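Local coordinates for protein 2-oxo-1,2-dihydroquinoline 8-monooxygenase, oxygenase component (Pseudomonas putida, PDB 1Z02) that acts as the oxygenase component that hydroxylates 2-oxoquinoline, probably passing electrons from a Rieske [2Fe-2S] cluster to an oxygen-activating mononuclear iron, at residues 70-75 / 146-151; 262-265 / 270-273; 292-295 / 301-304. All coordinates share one frame; numbering follows the deposited sequence.

Interaction 1. Residues 70-75 / 146-151; sequences LRRVNG and GMIFVF
Leu70 turns CG beside its backbone N and anti to its carbonyl carbon (chi1 -58°); this places CG, and the chi2 turn then points CD2 at Ile148 and Val150. From there CD2 lies 4.0 Å from Ile148 CG2. The same methyl stands 4.0 Å from Val150 CG2. The two approaches differ: Leu70 and Val150 meet tip to tip, whereas Leu70 and Ile148 pass alongside, their chains heading opposite ways. Arg72 leaves the backbone with CG anti to N, then bends at chi3 (-61°), and this bend brings its guanidinium to the end of Ile148, with NH1 3.9 Å from Ile148 CD1 in an oblique approach.

The strand axes of 70-73 and 147-151 come no closer than 11.0 Å and run at 124° to each other, a spacing of packed sheets rather than of neighbours within one. Each strand is the central one of a three-stranded antiparallel sheet, and both sheets belong to the beta-rich Rieske region; the contact lies away from both the [2Fe-2S] cluster and the mononuclear iron. Val77 of strand 76-81 touches Leu70, Arg72 and Ile148 alike.

The buried guanidinium of Arg72 is held by several polar partners. Its NH2 donates to Gly75 O over 2.9 Å; the bond is bent, the acceptor lying in the guanidinium plane while the donor sits well above the carbonyl plane. NE donates to Leu53 O and NH1 forms a salt bridge with Glu143, partners that probably fix the rotation of the group while its NH1 end rests against the Ile148 methyl.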
loop_
_atom_site.group_PDB
_atom_site.type_symbol
_atom_site.label_atom_id
_atom_site.label_comp_id
_atom_site.label_asym_id
_atom_site.label_seq_id
_atom_site.Cartn_x
_atom_site.Cartn_y
_atom_site.Cartn_z
ATOM N N LEU A 70 -11.134 22.229 13.402
ATOM C CA LEU A 70 -11.722 22.926 14.545
ATOM C C LEU A 70 -10.783 23.985 15.104
ATOM O O LEU A 70 -9.557 23.846 15.053
ATOM C CB LEU A 70 -12.071 21.942 15.673
ATOM C CG LEU A 70 -13.021 20.767 15.423
ATOM C CD1 LEU A 70 -12.274 19.618 14.784
ATOM C CD2 LEU A 70 -13.621 20.334 16.736
ATOM N N ARG A 71 -11.375 25.049 15.630
ATOM C CA ARG A 71 -10.612 26.134 16.234
ATOM C C ARG A 71 -11.377 26.708 17.412
ATOM O O ARG A 71 -12.597 26.859 17.347
ATOM C CB ARG A 71 -10.342 27.261 15.230
ATOM C CG ARG A 71 -9.530 28.408 15.844
ATOM C CD ARG A 71 -9.514 29.657 14.986
ATOM N NE ARG A 71 -8.727 30.713 15.621
ATOM C CZ ARG A 71 -8.795 32.005 15.301
ATOM N NH1 ARG A 71 -8.037 32.887 15.935
ATOM N NH2 ARG A 71 -9.629 32.421 14.356
ATOM N N ARG A 72 -10.671 27.012 18.496
ATOM C CA ARG A 72 -11.329 27.598 19.660
ATOM C C ARG A 72 -11.007 29.083 19.699
ATOM O O ARG A 72 -9.839 29.467 19.693
ATOM C CB ARG A 72 -10.854 26.952 20.961
ATOM C CG ARG A 72 -11.556 27.522 22.201
ATOM C CD ARG A 72 -10.898 27.058 23.499
ATOM N NE ARG A 72 -10.931 25.604 23.681
ATOM C CZ ARG A 72 -12.018 24.910 24.010
ATOM N NH1 ARG A 72 -11.950 23.595 24.146
ATOM N NH2 ARG A 72 -13.175 25.527 24.213
ATOM N N VAL A 73 -12.042 29.916 19.715
ATOM C CA VAL A 73 -11.851 31.357 19.771
ATOM C C VAL A 73 -12.741 31.943 20.858
ATOM O O VAL A 73 -13.958 31.756 20.840
ATOM C CB VAL A 73 -12.195 32.026 18.437
ATOM C CG1 VAL A 73 -11.890 33.516 18.522
ATOM C CG2 VAL A 73 -11.381 31.413 17.332
ATOM N N ASN A 74 -12.127 32.657 21.798
ATOM C CA ASN A 74 -12.857 33.253 22.912
ATOM C C ASN A 74 -13.607 32.174 23.680
ATOM O O ASN A 74 -14.750 32.368 24.085
ATOM C CB ASN A 74 -13.848 34.312 22.419
ATOM C CG ASN A 74 -13.164 35.478 21.717
ATOM O OD1 ASN A 74 -12.134 35.981 22.174
ATOM N ND2 ASN A 74 -13.742 35.918 20.608
ATOM N N GLY A 75 -12.957 31.032 23.870
ATOM C CA GLY A 75 -13.580 29.949 24.603
ATOM C C GLY A 75 -14.527 29.080 23.805
ATOM O O GLY A 75 -14.826 27.959 24.218
ATOM N N GLY A 146 -15.540 18.523 29.249
ATOM C CA GLY A 146 -14.315 17.965 28.698
ATOM C C GLY A 146 -14.424 17.266 27.354
ATOM O O GLY A 146 -13.412 16.789 26.824
ATOM N N MET A 147 -15.634 17.213 26.798
ATOM C CA MET A 147 -15.883 16.557 25.512
ATOM C C MET A 147 -16.366 17.537 24.453
ATOM O O MET A 147 -17.266 18.338 24.703
ATOM C CB MET A 147 -16.961 15.479 25.662
ATOM C CG MET A 147 -16.616 14.289 26.523
ATOM S SD MET A 147 -15.449 13.203 25.744
ATOM C CE MET A 147 -16.496 12.347 24.528
ATOM N N ILE A 148 -15.780 17.454 23.264
ATOM C CA ILE A 148 -16.178 18.307 22.150
ATOM C C ILE A 148 -16.882 17.440 21.104
ATOM O O ILE A 148 -16.230 16.664 20.399
ATOM C CB ILE A 148 -14.962 18.988 21.469
ATOM C CG1 ILE A 148 -14.289 19.963 22.441
ATOM C CG2 ILE A 148 -15.422 19.751 20.221
ATOM C CD1 ILE A 148 -13.096 20.685 21.861
ATOM N N PHE A 149 -18.206 17.556 21.012
ATOM C CA PHE A 149 -18.969 16.783 20.032
ATOM C C PHE A 149 -19.240 17.624 18.790
ATOM O O PHE A 149 -19.449 18.835 18.879
ATOM C CB PHE A 149 -20.312 16.307 20.606
ATOM C CG PHE A 149 -20.182 15.363 21.769
ATOM C CD1 PHE A 149 -20.056 15.846 23.073
ATOM C CD2 PHE A 149 -20.181 13.986 21.561
ATOM C CE1 PHE A 149 -19.933 14.961 24.153
ATOM C CE2 PHE A 149 -20.059 13.101 22.621
ATOM C CZ PHE A 149 -19.934 13.588 23.926
ATOM N N VAL A 150 -19.219 16.978 17.630
ATOM C CA VAL A 150 -19.472 17.667 16.372
ATOM C C VAL A 150 -20.560 16.918 15.630
ATOM O O VAL A 150 -20.603 15.687 15.662
ATOM C CB VAL A 150 -18.204 17.718 15.476
ATOM C CG1 VAL A 150 -18.513 18.409 14.169
ATOM C CG2 VAL A 150 -17.092 18.460 16.187
ATOM N N PHE A 151 -21.454 17.661 14.989
ATOM C CA PHE A 151 -22.535 17.055 14.223
ATOM C C PHE A 151 -22.036 16.939 12.782
ATOM O O PHE A 151 -22.080 17.916 12.018
ATOM C CB PHE A 151 -23.788 17.937 14.264
ATOM C CG PHE A 151 -24.992 17.308 13.625
ATOM C CD1 PHE A 151 -25.629 16.226 14.224
ATOM C CD2 PHE A 151 -25.473 17.774 12.406
ATOM C CE1 PHE A 151 -26.726 15.617 13.618
ATOM C CE2 PHE A 151 -26.575 17.167 11.789
ATOM C CZ PHE A 151 -27.198 16.086 12.398
#

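Interaction 2. Residues 262-265 / 270-273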
loop_
_atom_site.group_PDB
_atom_site.type_symbol
_atom_site.label_atom_id
_atom_site.label_comp_id
_atom_site.label_asym_id
_atom_site.label_seq_id
_atom_site.Cartn_x
_atom_site.Cartn_y
_atom_site.Cartn_z
ATOM N N MET A 262 -31.126 0.214 21.847
ATOM C CA MET A 262 -31.629 -0.945 22.568
ATOM C C MET A 262 -30.962 -1.074 23.928
ATOM O O MET A 262 -29.781 -0.754 24.093
ATOM C CB MET A 262 -31.371 -2.222 21.763
ATOM C CG MET A 262 -29.898 -2.475 21.492
ATOM S SD MET A 262 -29.587 -3.853 20.385
ATOM C CE MET A 262 -28.720 -4.971 21.422
ATOM N N MET A 263 -31.743 -1.535 24.898
ATOM C CA MET A 263 -31.278 -1.751 26.260
ATOM C C MET A 263 -31.334 -3.250 26.517
ATOM O O MET A 263 -32.379 -3.871 26.342
ATOM C CB MET A 263 -32.192 -1.029 27.257
ATOM C CG MET A 263 -31.960 -1.399 28.715
ATOM S SD MET A 263 -30.630 -0.461 29.451
ATOM C CE MET A 263 -29.367 -1.182 28.871
ATOM N N GLN A 264 -30.211 -3.830 26.924
ATOM C CA GLN A 264 -30.167 -5.257 27.207
ATOM C C GLN A 264 -30.455 -5.503 28.687
ATOM O O GLN A 264 -29.773 -4.960 29.564
ATOM C CB GLN A 264 -28.803 -5.814 26.814
ATOM C CG GLN A 264 -28.452 -5.551 25.358
ATOM C CD GLN A 264 -27.231 -6.301 24.910
ATOM O OE1 GLN A 264 -26.112 -6.016 25.337
ATOM N NE2 GLN A 264 -27.438 -7.285 24.051
ATOM N N TRP A 265 -31.479 -6.315 28.952
ATOM C CA TRP A 265 -31.882 -6.621 30.322
ATOM C C TRP A 265 -30.915 -7.588 30.999
ATOM O O TRP A 265 -31.252 -8.746 31.256
ATOM C CB TRP A 265 -33.304 -7.204 30.353
ATOM C CG TRP A 265 -34.358 -6.319 29.767
ATOM C CD1 TRP A 265 -35.070 -6.547 28.629
ATOM C CD2 TRP A 265 -34.843 -5.084 30.300
ATOM N NE1 TRP A 265 -35.973 -5.534 28.421
ATOM C CE2 TRP A 265 -35.855 -4.620 29.436
ATOM C CE3 TRP A 265 -34.524 -4.320 31.432
ATOM C CZ2 TRP A 265 -36.555 -3.424 29.661
ATOM C CZ3 TRP A 265 -35.222 -3.128 31.658
ATOM C CH2 TRP A 265 -36.226 -2.696 30.776
ATOM N N LYS A 270 -34.022 -12.808 31.996
ATOM C CA LYS A 270 -34.027 -12.825 30.533
ATOM C C LYS A 270 -32.679 -13.240 29.958
ATOM O O LYS A 270 -32.583 -13.617 28.794
ATOM C CB LYS A 270 -34.410 -11.446 29.990
ATOM C CG LYS A 270 -35.682 -10.884 30.589
ATOM C CD LYS A 270 -36.749 -10.725 29.547
ATOM C CE LYS A 270 -38.030 -10.226 30.170
ATOM N NZ LYS A 270 -39.176 -11.037 29.703
ATOM N N TRP A 271 -31.641 -13.143 30.781
ATOM C CA TRP A 271 -30.299 -13.536 30.384
ATOM C C TRP A 271 -29.726 -14.491 31.429
ATOM O O TRP A 271 -29.538 -14.120 32.588
ATOM C CB TRP A 271 -29.387 -12.317 30.254
ATOM C CG TRP A 271 -29.656 -11.479 29.043
ATOM C CD1 TRP A 271 -30.484 -10.398 28.961
ATOM C CD2 TRP A 271 -29.107 -11.667 27.729
ATOM N NE1 TRP A 271 -30.490 -9.901 27.678
ATOM C CE2 TRP A 271 -29.658 -10.663 26.901
ATOM C CE3 TRP A 271 -28.214 -12.593 27.170
ATOM C CZ2 TRP A 271 -29.334 -10.548 25.542
ATOM C CZ3 TRP A 271 -27.892 -12.480 25.817
ATOM C CH2 TRP A 271 -28.457 -11.468 25.019
ATOM N N ALA A 272 -29.445 -15.722 31.017
ATOM C CA ALA A 272 -28.911 -16.715 31.941
ATOM C C ALA A 272 -27.471 -17.105 31.623
ATOM O O ALA A 272 -27.119 -17.342 30.471
ATOM C CB ALA A 272 -29.799 -17.961 31.938
ATOM N N PRO A 273 -26.617 -17.186 32.657
ATOM C CA PRO A 273 -25.215 -17.557 32.456
ATOM C C PRO A 273 -25.066 -19.039 32.140
ATOM O O PRO A 273 -25.890 -19.855 32.554
ATOM C CB PRO A 273 -24.568 -17.179 33.783
ATOM C CG PRO A 273 -25.659 -17.434 34.765
ATOM C CD PRO A 273 -26.870 -16.847 34.068
#
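Trp271 and Trp265 meet where the chain leaves the seven-stranded antiparallel sheet of the Bet v 1-like catalytic domain at strand 261-264 and, after a short turn, enters strand 271-277 of a separate three-stranded sheet. The apolar contacts are loose: Trp265 CB is 4.5 Å from Trp271 CD1, and it is 4.4 Å from Lys270 CG. The end of Gln264 crosses the six-membered part of the Trp271 indole obliquely, its amide plane 72° from the ring plane. The Gln264 side chain itself lies about 12 Å from the bound iron.

The one salt bridge described here turns away from the contact: Lys270 NZ pairs with Asp248. Among the polar contacts, Trp271 NE1 donates to Cys249 O, which probably helps fix the indole's rotation. Replacing Trp271 by an alanine would probably leave Cys249 O without its indole donor and open a gap beside Gln264. The carbonyl of Trp265 accepts from Thr268 OG1 within the turn, and Thr268 OG1 is also hydrogen-bonded to Lys270 N. That carbonyl also faces the indole edge, near the ring plane, with Trp265 O only 2.9 Å from Trp271 CD1.

Interaction 3. Residues 292-295 / 301-304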
loop_
_atom_site.group_PDB
_atom_site.type_symbol
_atom_site.label_atom_id
_atom_site.label_comp_id
_atom_site.label_asym_id
_atom_site.label_seq_id
_atom_site.Cartn_x
_atom_site.Cartn_y
_atom_site.Cartn_z
ATOM N N TYR A 292 -23.448 -5.115 36.038
ATOM C CA TYR A 292 -23.304 -4.092 35.006
ATOM C C TYR A 292 -24.357 -4.331 33.929
ATOM O O TYR A 292 -24.919 -5.417 33.836
ATOM C CB TYR A 292 -21.910 -4.185 34.380
ATOM C CG TYR A 292 -21.693 -5.490 33.647
ATOM C CD1 TYR A 292 -22.098 -5.648 32.318
ATOM C CD2 TYR A 292 -21.125 -6.585 34.294
ATOM C CE1 TYR A 292 -21.942 -6.868 31.660
ATOM C CE2 TYR A 292 -20.963 -7.808 33.640
ATOM C CZ TYR A 292 -21.372 -7.940 32.329
ATOM O OH TYR A 292 -21.199 -9.134 31.678
ATOM N N ARG A 293 -24.617 -3.314 33.116
ATOM C CA ARG A 293 -25.596 -3.432 32.044
ATOM C C ARG A 293 -25.140 -2.645 30.814
ATOM O O ARG A 293 -24.662 -1.520 30.926
ATOM C CB ARG A 293 -26.957 -2.922 32.530
ATOM C CG ARG A 293 -28.095 -3.155 31.561
ATOM C CD ARG A 293 -29.433 -2.955 32.248
ATOM N NE ARG A 293 -29.635 -1.582 32.694
ATOM C CZ ARG A 293 -30.711 -1.168 33.357
ATOM N NH1 ARG A 293 -30.822 0.104 33.724
ATOM N NH2 ARG A 293 -31.676 -2.026 33.658
ATOM N N THR A 294 -25.289 -3.249 29.642
ATOM C CA THR A 294 -24.889 -2.608 28.398
ATOM C C THR A 294 -26.061 -2.280 27.486
ATOM O O THR A 294 -27.050 -3.012 27.417
ATOM C CB THR A 294 -23.917 -3.502 27.596
ATOM O OG1 THR A 294 -24.474 -4.818 27.466
ATOM C CG2 THR A 294 -22.580 -3.579 28.291
ATOM N N SER A 295 -25.928 -1.166 26.782
ATOM C CA SER A 295 -26.937 -0.717 25.836
ATOM C C SER A 295 -26.197 -0.004 24.707
ATOM O O SER A 295 -25.050 0.413 24.875
ATOM C CB SER A 295 -27.924 0.243 26.514
ATOM O OG SER A 295 -27.264 1.339 27.126
ATOM N N VAL A 301 -23.150 4.146 20.025
ATOM C CA VAL A 301 -22.551 4.528 21.303
ATOM C C VAL A 301 -22.886 3.536 22.411
ATOM O O VAL A 301 -24.053 3.271 22.685
ATOM C CB VAL A 301 -23.027 5.935 21.748
ATOM C CG1 VAL A 301 -22.107 6.470 22.825
ATOM C CG2 VAL A 301 -23.069 6.874 20.561
ATOM N N LEU A 302 -21.845 2.994 23.036
ATOM C CA LEU A 302 -21.999 2.020 24.108
ATOM C C LEU A 302 -22.044 2.641 25.496
ATOM O O LEU A 302 -21.380 3.638 25.760
ATOM C CB LEU A 302 -20.852 1.011 24.056
ATOM C CG LEU A 302 -20.821 -0.022 25.191
ATOM C CD1 LEU A 302 -21.865 -1.094 24.913
ATOM C CD2 LEU A 302 -19.434 -0.650 25.284
ATOM N N MET A 303 -22.866 2.058 26.365
ATOM C CA MET A 303 -22.966 2.495 27.750
ATOM C C MET A 303 -22.881 1.257 28.616
ATOM O O MET A 303 -23.637 0.308 28.417
ATOM C CB MET A 303 -24.286 3.211 28.044
ATOM C CG MET A 303 -24.522 3.395 29.550
ATOM S SD MET A 303 -25.790 4.603 30.024
ATOM C CE MET A 303 -27.292 3.750 29.520
ATOM N N VAL A 304 -21.949 1.264 29.562
ATOM C CA VAL A 304 -21.782 0.148 30.476
ATOM C C VAL A 304 -22.021 0.683 31.884
ATOM O O VAL A 304 -21.099 1.191 32.526
ATOM C CB VAL A 304 -20.361 -0.439 30.414
ATOM C CG1 VAL A 304 -20.345 -1.797 31.089
ATOM C CG2 VAL A 304 -19.893 -0.557 28.973
HETATM O O HOH W 1 -25.958 3.401 25.100
#
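Met303 reaches across to Ser295 and curls round its hydroxyl. CB starts 3.6 Å from Ser295 OG. With CG anti to the backbone N (chi1 167°), the chain runs on past the hydroxyl, CG standing 4.2 Å from Ser295 OG. SD bows outward, farther from Ser295 OG than the carbons on either side of it, and the bend at chi3 (71°) then swings the terminal methyl back, putting CE 3.4 Å from Ser295 OG.

Beneath the side chains the backbone forms a beta hairpin, its strands 293-295 and 301-304 running antiparallel at 166°, two neighbouring strands of the large antiparallel sheet beside the iron site. Ser295 and Met303 are a hydrogen-bonded pair: Ser295 N donates to Met303 O at 3.2 Å, and Met303 N returns a bond to Ser295 O at 3.1 Å. Met303 O also receives a CA-H...O contact from Thr294 CA, 3.2 Å away.

Thr294 and Val304, the adjoining non-hydrogen-bonded pair, occupy the other face and lie side by side, Thr294 CG2 4.0 Å from Val304 CG1. On that side Leu302 CD1 touches Thr294 CB; the Leu302 side chain is about 8 Å from the bound iron.

A water joins Ser295 OG to Val301 O, donating to the carbonyl. The buried hydroxyl thus meets carbon on its Met303 side and has the water as a polar partner, which implies that this water is probably a built-in part of the hairpin and helps to set the rotation of Ser295.

From the N terminus, interaction 1 comes first and closes the longest loop: 70 residues separate its segments, among them the cluster ligands Cys84, His86, Cys105 and His108, and it ties two sheets of the Rieske region together. The chain then passes through His221 and His225 of the iron site before interaction 2 closes a four-residue turn between two sheets, and interaction 3 closes a hairpin, with five residues between its segments, two of them still strand. The three follow in series; none nests in or crosses another. Interactions 2 and 3 touch through neighbouring strands 261-264 and 293-297, their centres 11 Å apart, while the centre of interaction 1 is 37 Å from that of interaction 2.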